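Local coordinates for protein ubiquitin-conjugating enzyme E2, putative (Trypanosoma cruzi, PDB 4DS2) that probably carries ubiquitin as a thioester and passes it on towards target proteins, as ubiquitin-conjugating enzymes of the E2 family do, at residues Y81-P85 / W114-A120; Y95-T100 / D142-R148; M109-F113 / L126-V131. All coordinates share one frame; numbering follows the deposited sequence.

Contacts 1 and 2 are loop contacts at the two ends of the chain's E2 fold, their centres about 26 Å apart, while contact 3 lies buried between them. Contact 1 is the surface member: an indole packed among prolines and bonded to a main-chain carbonyl. Contact 2, partly buried, is the most polar, with two backbone bonds to one proline carbonyl across it, and a helix cap and side-on salt bridge within 142-148. Contact 3 is apolar packing of helix 108-111 on helix 120-132. Neighbouring contacts share elements: Pro85 of contact 1 leans on Val110 of contact 3, the loop of contact 1 leads into helix 120-132, and Leu98 of contact 2 packs on Arg130 of that helix.

Contact 1. Residues Y81-P85 / W114-A120; sequences YPHEP and WTPDQHA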
loop_
_atom_site.group_PDB
_atom_site.type_symbol
_atom_site.label_atom_id
_atom_site.label_comp_id
_atom_site.label_asym_id
_atom_site.label_seq_id
_atom_site.Cartn_x
_atom_site.Cartn_y
_atom_site.Cartn_z
ATOM N N TYR A 81 6.914 -1.025 17.055
ATOM C CA TYR A 81 5.491 -1.160 16.779
ATOM C C TYR A 81 4.751 -1.542 18.083
ATOM O O TYR A 81 5.196 -2.454 18.778
ATOM C CB TYR A 81 5.259 -2.209 15.680
ATOM C CG TYR A 81 3.855 -2.285 15.164
ATOM C CD1 TYR A 81 3.427 -1.442 14.183
ATOM C CD2 TYR A 81 2.954 -3.208 15.690
ATOM C CE1 TYR A 81 2.124 -1.500 13.727
ATOM C CE2 TYR A 81 1.648 -3.282 15.237
ATOM C CZ TYR A 81 1.237 -2.426 14.247
ATOM O OH TYR A 81 -0.055 -2.458 13.744
ATOM N N PRO A 82 3.599 -0.884 18.386
ATOM C CA PRO A 82 2.743 -0.010 17.540
ATOM C C PRO A 82 2.992 1.501 17.620
ATOM O O PRO A 82 2.371 2.257 16.894
ATOM C CB PRO A 82 1.338 -0.305 18.083
ATOM C CG PRO A 82 1.564 -0.635 19.537
ATOM C CD PRO A 82 2.994 -1.062 19.721
ATOM N N HIS A 83 3.898 1.929 18.481
ATOM C CA HIS A 83 4.290 3.348 18.584
ATOM C C HIS A 83 4.608 3.962 17.260
ATOM O O HIS A 83 4.033 4.986 16.938
ATOM C CB HIS A 83 5.422 3.495 19.574
ATOM C CG HIS A 83 5.127 2.801 20.888
ATOM N ND1 HIS A 83 4.223 3.286 21.769
ATOM C CD2 HIS A 83 5.576 1.586 21.418
ATOM C CE1 HIS A 83 4.144 2.461 22.843
ATOM N NE2 HIS A 83 4.973 1.426 22.632
ATOM N N GLU A 84 5.433 3.316 16.424
ATOM C CA GLU A 84 5.527 3.729 14.993
ATOM C C GLU A 84 4.984 2.665 14.075
ATOM O O GLU A 84 5.302 1.492 14.237
ATOM C CB GLU A 84 6.942 4.048 14.482
ATOM C CG GLU A 84 7.606 5.193 15.204
ATOM C CD GLU A 84 8.104 4.716 16.539
ATOM O OE1 GLU A 84 8.735 3.638 16.468
ATOM O OE2 GLU A 84 7.840 5.356 17.614
ATOM N N PRO A 85 4.237 3.097 13.047
ATOM C CA PRO A 85 3.664 2.174 12.123
ATOM C C PRO A 85 4.709 1.646 11.150
ATOM O O PRO A 85 5.800 2.186 11.072
ATOM C CB PRO A 85 2.618 3.028 11.398
ATOM C CG PRO A 85 3.139 4.408 11.431
ATOM C CD PRO A 85 4.073 4.502 12.591
ATOM N N TRP A 114 -1.498 8.375 12.094
ATOM C CA TRP A 114 -1.279 7.177 12.913
ATOM C C TRP A 114 -1.600 7.452 14.346
ATOM O O TRP A 114 -1.258 8.498 14.868
ATOM C CB TRP A 114 0.165 6.692 12.760
ATOM C CG TRP A 114 0.464 5.458 13.571
ATOM C CD1 TRP A 114 1.251 5.378 14.703
ATOM C CD2 TRP A 114 -0.059 4.108 13.374
ATOM N NE1 TRP A 114 1.274 4.111 15.186
ATOM C CE2 TRP A 114 0.497 3.298 14.451
ATOM C CE3 TRP A 114 -0.896 3.509 12.444
ATOM C CZ2 TRP A 114 0.229 1.950 14.574
ATOM C CZ3 TRP A 114 -1.170 2.138 12.580
ATOM C CH2 TRP A 114 -0.618 1.389 13.619
ATOM N N THR A 115 -2.314 6.531 14.966
ATOM C CA THR A 115 -2.446 6.425 16.409
ATOM C C THR A 115 -2.182 4.953 16.734
ATOM O O THR A 115 -2.556 4.085 15.959
ATOM C CB THR A 115 -3.869 6.798 16.859
ATOM O OG1 THR A 115 -4.832 5.947 16.209
ATOM C CG2 THR A 115 -4.175 8.286 16.564
ATOM N N PRO A 116 -1.519 4.656 17.862
ATOM C CA PRO A 116 -1.048 3.270 18.195
ATOM C C PRO A 116 -2.197 2.208 18.389
ATOM O O PRO A 116 -1.985 1.012 18.374
ATOM C CB PRO A 116 -0.261 3.481 19.494
ATOM C CG PRO A 116 -0.786 4.762 20.075
ATOM C CD PRO A 116 -1.179 5.630 18.912
ATOM N N ASP A 117 -3.376 2.723 18.631
ATOM C CA ASP A 117 -4.691 2.114 18.580
ATOM C C ASP A 117 -4.954 1.244 17.286
ATOM O O ASP A 117 -5.564 0.158 17.326
ATOM C CB ASP A 117 -5.603 3.394 18.670
ATOM C CG ASP A 117 -7.020 3.103 18.905
ATOM O OD1 ASP A 117 -7.465 1.994 18.578
ATOM O OD2 ASP A 117 -7.721 3.990 19.403
ATOM N N GLN A 118 -4.493 1.755 16.146
ATOM C CA GLN A 118 -4.834 1.206 14.831
ATOM C C GLN A 118 -4.011 -0.018 14.454
ATOM O O GLN A 118 -2.965 -0.264 15.055
ATOM C CB GLN A 118 -4.646 2.268 13.753
ATOM C CG GLN A 118 -5.671 3.387 13.789
ATOM C CD GLN A 118 -5.314 4.548 12.853
ATOM O OE1 GLN A 118 -4.838 5.570 13.306
ATOM N NE2 GLN A 118 -5.557 4.394 11.561
ATOM N N HIS A 119 -4.490 -0.743 13.433
ATOM C CA HIS A 119 -3.973 -2.045 13.060
ATOM C C HIS A 119 -3.227 -2.011 11.747
ATOM O O HIS A 119 -3.500 -1.175 10.896
ATOM C CB HIS A 119 -5.125 -3.037 12.965
ATOM C CG HIS A 119 -5.746 -3.392 14.298
ATOM N ND1 HIS A 119 -6.315 -2.482 15.107
ATOM C CD2 HIS A 119 -5.859 -4.622 14.956
ATOM C CE1 HIS A 119 -6.784 -3.088 16.218
ATOM N NE2 HIS A 119 -6.501 -4.399 16.129
ATOM N N ALA A 120 -2.257 -2.908 11.581
ATOM C CA ALA A 120 -1.513 -3.066 10.322
ATOM C C ALA A 120 -2.418 -3.094 9.113
ATOM O O ALA A 120 -2.100 -2.495 8.125
ATOM C CB ALA A 120 -0.685 -4.354 10.333
#
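Trp114 reaches across to the loop 81-85 and meets it in two ways, with its pyrrole nitrogen at the ring edge and with one face of the indole. The polar part is a hydrogen bond from Trp114 NE1 to Pro82 O, 2.7 Å long, in which the acceptor lies in the indole plane and the nitrogen sits nearly on the line of the carbonyl bond (173°), though the bond is bent at the hydrogen (141°). The next carbonyl is a weak second acceptor, with Trp114 NE1 3.4 Å from His83 O.

Pro85 CB stands over the six-membered ring of Trp114, 3.6 Å from its centroid, a CH-pi contact; Pro85 CG and CD pack against the five-membered ring. Trp114 CG is anti to the backbone N (chi1 -180°), which lays the indole between Pro85 and Pro116, the latter two residues further along its own segment; Pro116 N lies over the opposite face, towards the rim. Tyr81 meets the far end of the indole obliquely, CE1 4.0 Å from Trp114 CH2. Pro82, which follows a cis peptide bond, folds its CB over the Tyr81 ring and meets Pro116 CB at 4.3 Å.

At the polar end of Tyr81, OH is hydrogen-bonded to Asp16 of helix 11-27, and the same carboxylate oxygen takes the backbone N of Ala120 at the start of helix 120-132. Arg12 of that first helix donates to the carbonyls of Pro116 and Gln118.

The Tyr-Pro-x-x-Pro-Pro signature of E2 enzymes begins at Tyr81, and here it forms a proline-lined seat for the tryptophan. With its N-H bonded to Pro82 O in the ring plane and Pro85 CB over one face, the indole is restrained both in rotation and in tilt, although the contact lies at the surface.

Contact 2. Residues Y95-T100 / D142-R148; sequences YSPLVT and DVNPEAR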
loop_
_atom_site.group_PDB
_atom_site.type_symbol
_atom_site.label_atom_id
_atom_site.label_comp_id
_atom_site.label_asym_id
_atom_site.label_seq_id
_atom_site.Cartn_x
_atom_site.Cartn_y
_atom_site.Cartn_z
ATOM N N TYR A 95 3.774 3.541 -11.710
ATOM C CA TYR A 95 3.914 4.930 -12.121
ATOM C C TYR A 95 2.885 5.719 -11.306
ATOM O O TYR A 95 1.701 5.437 -11.337
ATOM C CB TYR A 95 3.751 5.106 -13.636
ATOM C CG TYR A 95 4.031 6.517 -14.128
ATOM C CD1 TYR A 95 5.334 6.999 -14.188
ATOM C CD2 TYR A 95 2.985 7.383 -14.504
ATOM C CE1 TYR A 95 5.598 8.298 -14.623
ATOM C CE2 TYR A 95 3.234 8.685 -14.953
ATOM C CZ TYR A 95 4.547 9.149 -15.008
ATOM O OH TYR A 95 4.847 10.439 -15.437
ATOM N N SER A 96 3.369 6.696 -10.540
ATOM C CA SER A 96 2.537 7.441 -9.610
ATOM C C SER A 96 3.282 8.651 -9.070
ATOM O O SER A 96 4.515 8.602 -8.904
ATOM C CB SER A 96 2.146 6.541 -8.440
ATOM O OG SER A 96 1.723 7.300 -7.316
ATOM N N PRO A 97 2.525 9.730 -8.746
ATOM C CA PRO A 97 3.091 10.857 -7.985
ATOM C C PRO A 97 3.485 10.500 -6.539
ATOM O O PRO A 97 4.298 11.198 -5.929
ATOM C CB PRO A 97 1.936 11.867 -7.942
ATOM C CG PRO A 97 0.815 11.306 -8.777
ATOM C CD PRO A 97 1.059 9.860 -8.914
ATOM N N LEU A 98 2.893 9.427 -6.009
ATOM C CA LEU A 98 3.039 9.089 -4.573
ATOM C C LEU A 98 4.146 7.988 -4.315
ATOM O O LEU A 98 4.602 7.772 -3.177
ATOM C CB LEU A 98 1.643 8.762 -3.967
ATOM C CG LEU A 98 0.499 9.823 -4.005
ATOM C CD1 LEU A 98 -0.861 9.159 -3.781
ATOM C CD2 LEU A 98 0.681 10.944 -2.997
ATOM N N VAL A 99 4.635 7.380 -5.403
ATOM C CA VAL A 99 5.641 6.309 -5.343
ATOM C C VAL A 99 6.930 6.665 -6.122
ATOM O O VAL A 99 6.868 7.168 -7.238
ATOM C CB VAL A 99 5.078 4.996 -5.937
ATOM C CG1 VAL A 99 6.079 3.852 -5.717
ATOM C CG2 VAL A 99 3.700 4.690 -5.354
ATOM N N THR A 100 8.088 6.379 -5.532
ATOM C CA THR A 100 9.381 6.616 -6.200
ATOM C C THR A 100 9.755 5.444 -7.153
ATOM O O THR A 100 9.059 4.421 -7.191
ATOM C CB THR A 100 10.533 6.850 -5.179
ATOM O OG1 THR A 100 10.958 5.596 -4.621
ATOM C CG2 THR A 100 10.111 7.777 -4.064
ATOM N N ASP A 142 3.472 13.696 -1.817
ATOM C CA ASP A 142 4.022 13.535 -3.154
ATOM C C ASP A 142 5.518 13.284 -3.081
ATOM O O ASP A 142 6.217 14.019 -2.374
ATOM C CB ASP A 142 3.744 14.770 -4.010
ATOM C CG ASP A 142 2.485 14.613 -4.881
ATOM O OD1 ASP A 142 1.525 13.868 -4.512
ATOM O OD2 ASP A 142 2.484 15.238 -5.956
ATOM N N VAL A 143 5.966 12.215 -3.772
ATOM C CA VAL A 143 7.388 11.814 -3.843
ATOM C C VAL A 143 7.953 11.874 -5.271
ATOM O O VAL A 143 9.147 11.790 -5.443
ATOM C CB VAL A 143 7.646 10.363 -3.311
ATOM C CG1 VAL A 143 7.106 10.200 -1.913
ATOM C CG2 VAL A 143 7.045 9.327 -4.238
ATOM N N ASN A 144 7.079 11.966 -6.277
ATOM C CA ASN A 144 7.452 11.906 -7.696
ATOM C C ASN A 144 6.771 13.051 -8.410
ATOM O O ASN A 144 5.642 12.901 -8.879
ATOM C CB ASN A 144 6.962 10.574 -8.270
ATOM C CG ASN A 144 7.386 10.344 -9.720
ATOM O OD1 ASN A 144 7.780 11.262 -10.421
ATOM N ND2 ASN A 144 7.307 9.093 -10.162
ATOM N N PRO A 145 7.428 14.220 -8.481
ATOM C CA PRO A 145 6.740 15.396 -9.006
ATOM C C PRO A 145 6.615 15.444 -10.555
ATOM O O PRO A 145 5.753 16.156 -11.076
ATOM C CB PRO A 145 7.566 16.555 -8.460
ATOM C CG PRO A 145 8.930 16.001 -8.316
ATOM C CD PRO A 145 8.785 14.535 -8.023
ATOM N N GLU A 146 7.464 14.727 -11.285
ATOM C CA GLU A 146 7.244 14.544 -12.715
ATOM C C GLU A 146 5.930 13.804 -12.983
ATOM O O GLU A 146 5.195 14.170 -13.896
ATOM C CB GLU A 146 8.412 13.801 -13.363
ATOM C CG GLU A 146 9.561 14.715 -13.796
ATOM C CD GLU A 146 10.929 14.361 -13.186
ATOM O OE1 GLU A 146 11.889 14.592 -13.949
ATOM O OE2 GLU A 146 11.057 13.910 -11.988
ATOM N N ALA A 147 5.612 12.795 -12.180
ATOM C CA ALA A 147 4.328 12.119 -12.320
ATOM C C ALA A 147 3.128 13.043 -11.954
ATOM O O ALA A 147 2.067 12.986 -12.586
ATOM C CB ALA A 147 4.309 10.859 -11.475
ATOM N N ARG A 148 3.298 13.904 -10.950
ATOM C CA ARG A 148 2.234 14.842 -10.566
ATOM C C ARG A 148 1.972 15.867 -11.676
ATOM O O ARG A 148 0.816 16.099 -12.070
ATOM C CB ARG A 148 2.553 15.556 -9.235
ATOM C CG ARG A 148 1.561 16.655 -8.849
ATOM C CD ARG A 148 0.132 16.139 -8.633
ATOM N NE ARG A 148 0.073 15.302 -7.429
ATOM C CZ ARG A 148 -0.843 14.368 -7.157
ATOM N NH1 ARG A 148 -0.759 13.634 -6.039
ATOM N NH2 ARG A 148 -1.846 14.148 -7.996
#
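Arg148 bends at chi2 (62°) and chi3 (69°), which folds its guanidinium back so that one face lies against Pro97, with Pro97 CB 3.7 Å from Arg148 NH1. Tyr95, its CG anti to the backbone N (chi1 -174°), sets a ring face over Ala147 CB, with CZ 3.9 Å from that methyl; its OH is hydrogen-bonded to Arg161.

The backbones meet at Pro97 O, which accepts from both Val143 N and Asn144 N, each 2.9 Å away. The Val143 donor lies close to the carbonyl axis and the Asn144 donor above the carbonyl plane. Asn144 is also the N-cap residue of helix 145-153, and its OD1 makes the capping bond, accepting from Ala147 N at 3.2 Å. Arg148 grips Asp142 side-on, NH1 to OD1 and NE to OD2, both 2.8 Å and both on syn lone pairs, while NH2 bonds to Tyr135 O. Val143 also touches Cys106, probably the family's ubiquitin-carrying cysteine.

Two carboxylate bonds and the Tyr135 carbonyl hold the guanidinium flat against Pro97, and Asp142 probably balances the buried charge. Separately, Val143 N and Asn144 N, by gripping Pro97 O, tie the helix start to the loop.

Contact 3. Residues M109-F113 / L126-V131; sequences MVNDF and LVLDRV
The short helix 108-111 lies beside the long helix 120-132 of the E2 fold, and Met109 is the knob that joins them: its side chain fits into the hole formed by Leu126, Val127, Arg130 and Val131. Met109 CG is anti to the backbone N (chi1 -174°) and the chain stays extended beyond it, which carries the thioether across to helix 120-132. The Met109 and Leu126 side chains run alongside one another, pointing opposite ways, with CG of the methionine 3.9 Å from Leu126 CD2. Further in, Met109 SD lies 3.7 Å from Arg130 CG, where the two side chains pass at a slant. The terminal methyl ends among Val127, Arg130 and Val131, but its exact placement in the model is doubtful.

In E2 enzymes a short helical turn of this kind follows the active-site loop, and the loop carrying Trp114 then leads into helix 120-132; the contact thus ties the turn to the body of the domain. Val110 adds a second point beside the knob, its CG2 3.8 Å from Val127 CG2, while Pro85 of the neighbouring loop also touches Val110.

Phe113 adds a smaller contact. Its CD2 lies 4.0 Å from Leu126 CD1, an oblique approach to the ring, with the two side chains nearly perpendicular. Met109 O sits at the edge of the phenyl ring and in its plane, and the same carbonyl is 3.8 Å from Leu126 CD2, so the leucine's two methyls span the ground between the methionine and the ring.

Arg130 gives this contact its aliphatic part alone: beyond CG its guanidinium turns to a salt bridge with Asp141 and to the carbonyl of Ser137.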
loop_
_atom_site.group_PDB
_atom_site.type_symbol
_atom_site.label_atom_id
_atom_site.label_comp_id
_atom_site.label_asym_id
_atom_site.label_seq_id
_atom_site.Cartn_x
_atom_site.Cartn_y
_atom_site.Cartn_z
ATOM N N MET A 109 2.288 10.008 4.477
ATOM C CA MET A 109 1.066 9.363 4.061
ATOM C C MET A 109 0.443 8.616 5.198
ATOM O O MET A 109 -0.747 8.651 5.374
ATOM C CB MET A 109 1.354 8.391 2.943
ATOM C CG MET A 109 0.128 7.756 2.330
ATOM S SD MET A 109 0.569 6.945 0.772
ATOM C CE MET A 109 -0.786 5.787 0.635
ATOM N N VAL A 110 1.259 7.899 5.951
ATOM C CA VAL A 110 0.768 7.075 7.045
ATOM C C VAL A 110 0.898 7.788 8.384
ATOM O O VAL A 110 0.046 7.632 9.241
ATOM C CB VAL A 110 1.531 5.718 7.103
ATOM C CG1 VAL A 110 1.350 5.052 8.472
ATOM C CG2 VAL A 110 1.080 4.782 5.994
ATOM N N ASN A 111 1.974 8.553 8.552
ATOM C CA ASN A 111 2.380 9.064 9.872
ATOM C C ASN A 111 1.583 10.237 10.372
ATOM O O ASN A 111 1.457 10.421 11.586
ATOM C CB ASN A 111 3.856 9.451 9.874
ATOM C CG ASN A 111 4.766 8.252 9.782
ATOM O OD1 ASN A 111 4.348 7.115 9.976
ATOM N ND2 ASN A 111 6.010 8.498 9.472
ATOM N N ASP A 112 1.027 11.020 9.463
ATOM C CA ASP A 112 0.149 12.131 9.848
ATOM C C ASP A 112 -1.099 11.642 10.578
ATOM O O ASP A 112 -1.639 12.352 11.448
ATOM C CB ASP A 112 -0.271 12.965 8.624
ATOM C CG ASP A 112 0.907 13.605 7.906
ATOM O OD1 ASP A 112 2.067 13.363 8.280
ATOM O OD2 ASP A 112 0.666 14.352 6.949
ATOM N N PHE A 113 -1.514 10.415 10.263
ATOM C CA PHE A 113 -2.819 9.865 10.688
ATOM C C PHE A 113 -2.706 8.678 11.661
ATOM O O PHE A 113 -3.707 8.045 12.022
ATOM C CB PHE A 113 -3.604 9.435 9.446
ATOM C CG PHE A 113 -3.479 10.394 8.321
ATOM C CD1 PHE A 113 -4.011 11.664 8.414
ATOM C CD2 PHE A 113 -2.807 10.049 7.165
ATOM C CE1 PHE A 113 -3.874 12.573 7.373
ATOM C CE2 PHE A 113 -2.667 10.950 6.112
ATOM C CZ PHE A 113 -3.197 12.210 6.220
ATOM N N LEU A 126 -5.127 2.000 3.885
ATOM C CA LEU A 126 -5.000 3.449 3.668
ATOM C C LEU A 126 -4.106 3.744 2.485
ATOM O O LEU A 126 -4.364 4.678 1.725
ATOM C CB LEU A 126 -4.464 4.185 4.918
ATOM C CG LEU A 126 -4.174 5.682 4.685
ATOM C CD1 LEU A 126 -4.149 6.462 5.976
ATOM C CD2 LEU A 126 -2.863 5.904 3.915
ATOM N N VAL A 127 -3.049 2.952 2.350
ATOM C CA VAL A 127 -2.022 3.182 1.336
ATOM C C VAL A 127 -2.474 2.735 -0.028
ATOM O O VAL A 127 -2.196 3.423 -1.030
ATOM C CB VAL A 127 -0.722 2.427 1.619
ATOM C CG1 VAL A 127 0.127 2.346 0.356
ATOM C CG2 VAL A 127 0.040 3.094 2.769
ATOM N N LEU A 128 -3.151 1.578 -0.065
ATOM C CA LEU A 128 -3.649 1.027 -1.330
ATOM C C LEU A 128 -4.688 1.950 -1.932
ATOM O O LEU A 128 -4.658 2.240 -3.124
ATOM C CB LEU A 128 -4.249 -0.346 -1.121
ATOM C CG LEU A 128 -3.274 -1.447 -0.679
ATOM C CD1 LEU A 128 -4.059 -2.641 -0.134
ATOM C CD2 LEU A 128 -2.354 -1.833 -1.822
ATOM N N ASP A 129 -5.590 2.422 -1.085
ATOM C CA ASP A 129 -6.620 3.347 -1.490
ATOM C C ASP A 129 -6.043 4.699 -1.929
ATOM O O ASP A 129 -6.492 5.322 -2.910
ATOM C CB ASP A 129 -7.595 3.564 -0.333
ATOM C CG ASP A 129 -8.505 4.752 -0.567
ATOM O OD1 ASP A 129 -9.277 4.740 -1.579
ATOM O OD2 ASP A 129 -8.435 5.699 0.252
ATOM N N ARG A 130 -5.091 5.177 -1.167
ATOM C CA ARG A 130 -4.492 6.470 -1.448
ATOM C C ARG A 130 -3.828 6.474 -2.814
ATOM O O ARG A 130 -3.999 7.387 -3.594
ATOM C CB ARG A 130 -3.506 6.830 -0.330
ATOM C CG ARG A 130 -2.674 8.049 -0.574
ATOM C CD ARG A 130 -3.503 9.278 -0.763
ATOM N NE ARG A 130 -2.617 10.412 -0.958
ATOM C CZ ARG A 130 -3.009 11.608 -1.395
ATOM N NH1 ARG A 130 -4.287 11.834 -1.691
ATOM N NH2 ARG A 130 -2.118 12.588 -1.529
ATOM N N VAL A 131 -3.067 5.426 -3.096
ATOM C CA VAL A 131 -2.275 5.366 -4.320
ATOM C C VAL A 131 -3.072 4.945 -5.566
ATOM O O VAL A 131 -2.944 5.552 -6.647
ATOM C CB VAL A 131 -1.085 4.452 -4.093
ATOM C CG1 VAL A 131 -0.321 4.209 -5.401
ATOM C CG2 VAL A 131 -0.197 5.104 -3.030
#